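Long-range contact in hemolysin (Xylella fastidiosa, PDB 2OAI), which binds calcium through its transporter-associated (CorC_HlyC) domain and, as a membrane protein of that family, may bind flavin adenine dinucleotide: residues P62-Y67 against V78-A83. Numbering follows the deposited sequence.
Sequences PHVGEY and VDLDGA. With CA (calcium ion), chain C; CA (calcium ion), chain B; CA (calcium ion), chain D.
The side chains of Val64 and Leu80 pass alongside one another, running opposite ways, with Val64 CG2 3.8 Å from Leu80 CG. The two methyls of Val64 divide the work. CG1, anti to the backbone N (chi1 170°), rests 3.6 Å from the carbonyl O of Val78, while CG2 lies against Leu80 and comes within 4.0 Å of Asp79 CA. Leu80 in turn leans toward the loop that leads into strand 67-70, and its CD1 sits 3.4 Å from Pro62 O; Ile85 of strand 84-85 also packs on the Leu80 side chain. Val64 is the second residue of a type II beta turn from His63 to Glu66, closed by the Glu66 N to His63 O hydrogen bond; Glu66 OE2 also accepts a nearly straight bond (171°) from His63 N through its anti lone pair. The example illustrates how a calcium-binding beta hairpin (strands 80-81 and 84-85) in a transporter-associated domain can have one apolar and one ionic side. Leu80 directs its side chain at Val64 but its carbonyl O at a calcium ion, 2.4 Å away, which Asp79 OD1, Asp81 OD1 and three waters also bind. Asp79 OD2 faces a second calcium site, modelled at two alternative, closely spaced positions. Asp86 of both subunits also binds calcium here, where the subunits meet.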
loop_
_atom_site.group_PDB
_atom_site.type_symbol
_atom_site.label_atom_id
_atom_site.label_comp_id
_atom_site.label_asym_id
_atom_site.label_seq_id
_atom_site.Cartn_x
_atom_site.Cartn_y
_atom_site.Cartn_z
ATOM N N PRO A 62 8.004 -8.969 -7.960
ATOM C CA PRO A 62 8.154 -9.218 -6.508
ATOM C C PRO A 62 6.818 -9.479 -5.803
ATOM O O PRO A 62 5.765 -9.144 -6.348
ATOM C CB PRO A 62 8.806 -7.934 -5.999
ATOM C CG PRO A 62 8.283 -6.872 -6.934
ATOM C CD PRO A 62 8.249 -7.558 -8.314
ATOM N N HIS A 63 6.847 -10.125 -4.633
ATOM C CA HIS A 63 5.641 -10.294 -3.843
ATOM C C HIS A 63 5.422 -8.982 -3.085
ATOM O O HIS A 63 6.377 -8.270 -2.724
ATOM C CB HIS A 63 5.802 -11.374 -2.749
ATOM C CG HIS A 63 5.728 -12.782 -3.236
ATOM N ND1 HIS A 63 6.558 -13.287 -4.215
ATOM C CD2 HIS A 63 4.959 -13.819 -2.819
ATOM C CE1 HIS A 63 6.279 -14.566 -4.408
ATOM N NE2 HIS A 63 5.317 -14.918 -3.568
ATOM N N VAL A 64 4.168 -8.683 -2.771
ATOM C CA VAL A 64 3.897 -7.591 -1.821
ATOM C C VAL A 64 4.634 -7.897 -0.519
ATOM O O VAL A 64 4.635 -9.045 -0.055
ATOM C CB VAL A 64 2.368 -7.428 -1.563
ATOM C CG1 VAL A 64 2.099 -6.469 -0.408
ATOM C CG2 VAL A 64 1.653 -6.962 -2.860
ATOM N N GLY A 65 5.267 -6.870 0.041
ATOM C CA GLY A 65 6.015 -6.981 1.279
ATOM C C GLY A 65 7.519 -7.152 1.066
ATOM O O GLY A 65 8.291 -7.019 2.027
ATOM N N GLU A 66 7.936 -7.488 -0.147
ATOM C CA GLU A 66 9.375 -7.527 -0.438
ATOM C C GLU A 66 9.897 -6.096 -0.537
ATOM O O GLU A 66 9.117 -5.175 -0.785
ATOM C CB GLU A 66 9.687 -8.303 -1.702
ATOM C CG GLU A 66 9.385 -9.798 -1.591
ATOM C CD GLU A 66 9.981 -10.565 -2.756
ATOM O OE1 GLU A 66 11.190 -10.863 -2.729
ATOM O OE2 GLU A 66 9.248 -10.868 -3.721
ATOM N N TYR A 67 11.187 -5.905 -0.261
ATOM C CA TYR A 67 11.755 -4.552 -0.260
ATOM C C TYR A 67 13.228 -4.588 -0.586
ATOM O O TYR A 67 13.859 -5.670 -0.561
ATOM C CB TYR A 67 11.565 -3.851 1.094
ATOM C CG TYR A 67 12.267 -4.553 2.254
ATOM C CD1 TYR A 67 13.611 -4.273 2.572
ATOM C CD2 TYR A 67 11.605 -5.544 2.994
ATOM C CE1 TYR A 67 14.240 -4.909 3.639
ATOM C CE2 TYR A 67 12.224 -6.189 4.055
ATOM C CZ TYR A 67 13.545 -5.865 4.372
ATOM O OH TYR A 67 14.164 -6.504 5.420
ATOM N N VAL A 78 3.870 -2.524 -2.002
ATOM C CA VAL A 78 2.674 -2.632 -1.136
ATOM C C VAL A 78 1.383 -2.998 -1.861
ATOM O O VAL A 78 0.434 -3.437 -1.217
ATOM C CB VAL A 78 2.457 -1.427 -0.198
ATOM C CG1 VAL A 78 3.631 -1.262 0.812
ATOM C CG2 VAL A 78 2.183 -0.220 -0.982
ATOM N N ASP A 79 1.369 -2.869 -3.195
ATOM C CA ASP A 79 0.239 -3.368 -3.985
ATOM C C ASP A 79 0.627 -3.776 -5.365
ATOM O O ASP A 79 1.333 -3.036 -6.032
ATOM C CB ASP A 79 -0.874 -2.326 -4.119
ATOM C CG ASP A 79 -2.074 -2.867 -4.889
ATOM O OD1 ASP A 79 -2.667 -3.868 -4.447
ATOM O OD2 ASP A 79 -2.416 -2.316 -5.939
ATOM N N LEU A 80 0.124 -4.951 -5.774
ATOM C CA LEU A 80 0.197 -5.401 -7.172
ATOM C C LEU A 80 -1.206 -5.362 -7.758
ATOM O O LEU A 80 -2.201 -5.585 -7.033
ATOM C CB LEU A 80 0.715 -6.844 -7.222
ATOM C CG LEU A 80 2.124 -7.118 -6.668
ATOM C CD1 LEU A 80 2.407 -8.618 -6.708
ATOM C CD2 LEU A 80 3.169 -6.365 -7.482
ATOM N N ASP A 81 -1.296 -5.126 -9.062
ATOM C CA ASP A 81 -2.534 -5.407 -9.778
ATOM C C ASP A 81 -2.150 -6.368 -10.860
ATOM O O ASP A 81 -1.613 -5.939 -11.893
ATOM C CB ASP A 81 -3.151 -4.137 -10.345
ATOM C CG ASP A 81 -3.549 -3.179 -9.264
ATOM O OD1 ASP A 81 -4.012 -3.641 -8.199
ATOM O OD2 ASP A 81 -3.399 -1.977 -9.449
ATOM N N GLY A 82 -2.347 -7.655 -10.589
ATOM C CA GLY A 82 -1.837 -8.685 -11.505
ATOM C C GLY A 82 -0.329 -8.529 -11.542
ATOM O O GLY A 82 0.320 -8.530 -10.505
ATOM N N ALA A 83 0.224 -8.353 -12.739
ATOM C CA ALA A 83 1.672 -8.204 -12.902
ATOM C C ALA A 83 2.196 -6.781 -12.601
ATOM O O ALA A 83 3.411 -6.580 -12.436
ATOM C CB ALA A 83 2.085 -8.637 -14.319
HETATM CA CA CA C . -4.206 -4.687 -6.071
HETATM CA CA CA B . -3.744 -1.508 -7.238
HETATM CA CA CA D . -4.295 -0.799 -7.042
HETATM O O HOH W 1 -3.991 -7.201 -5.741
HETATM O O HOH W 2 -6.350 -5.362 -7.116
HETATM O O HOH W 3 -5.479 -5.211 -4.051
#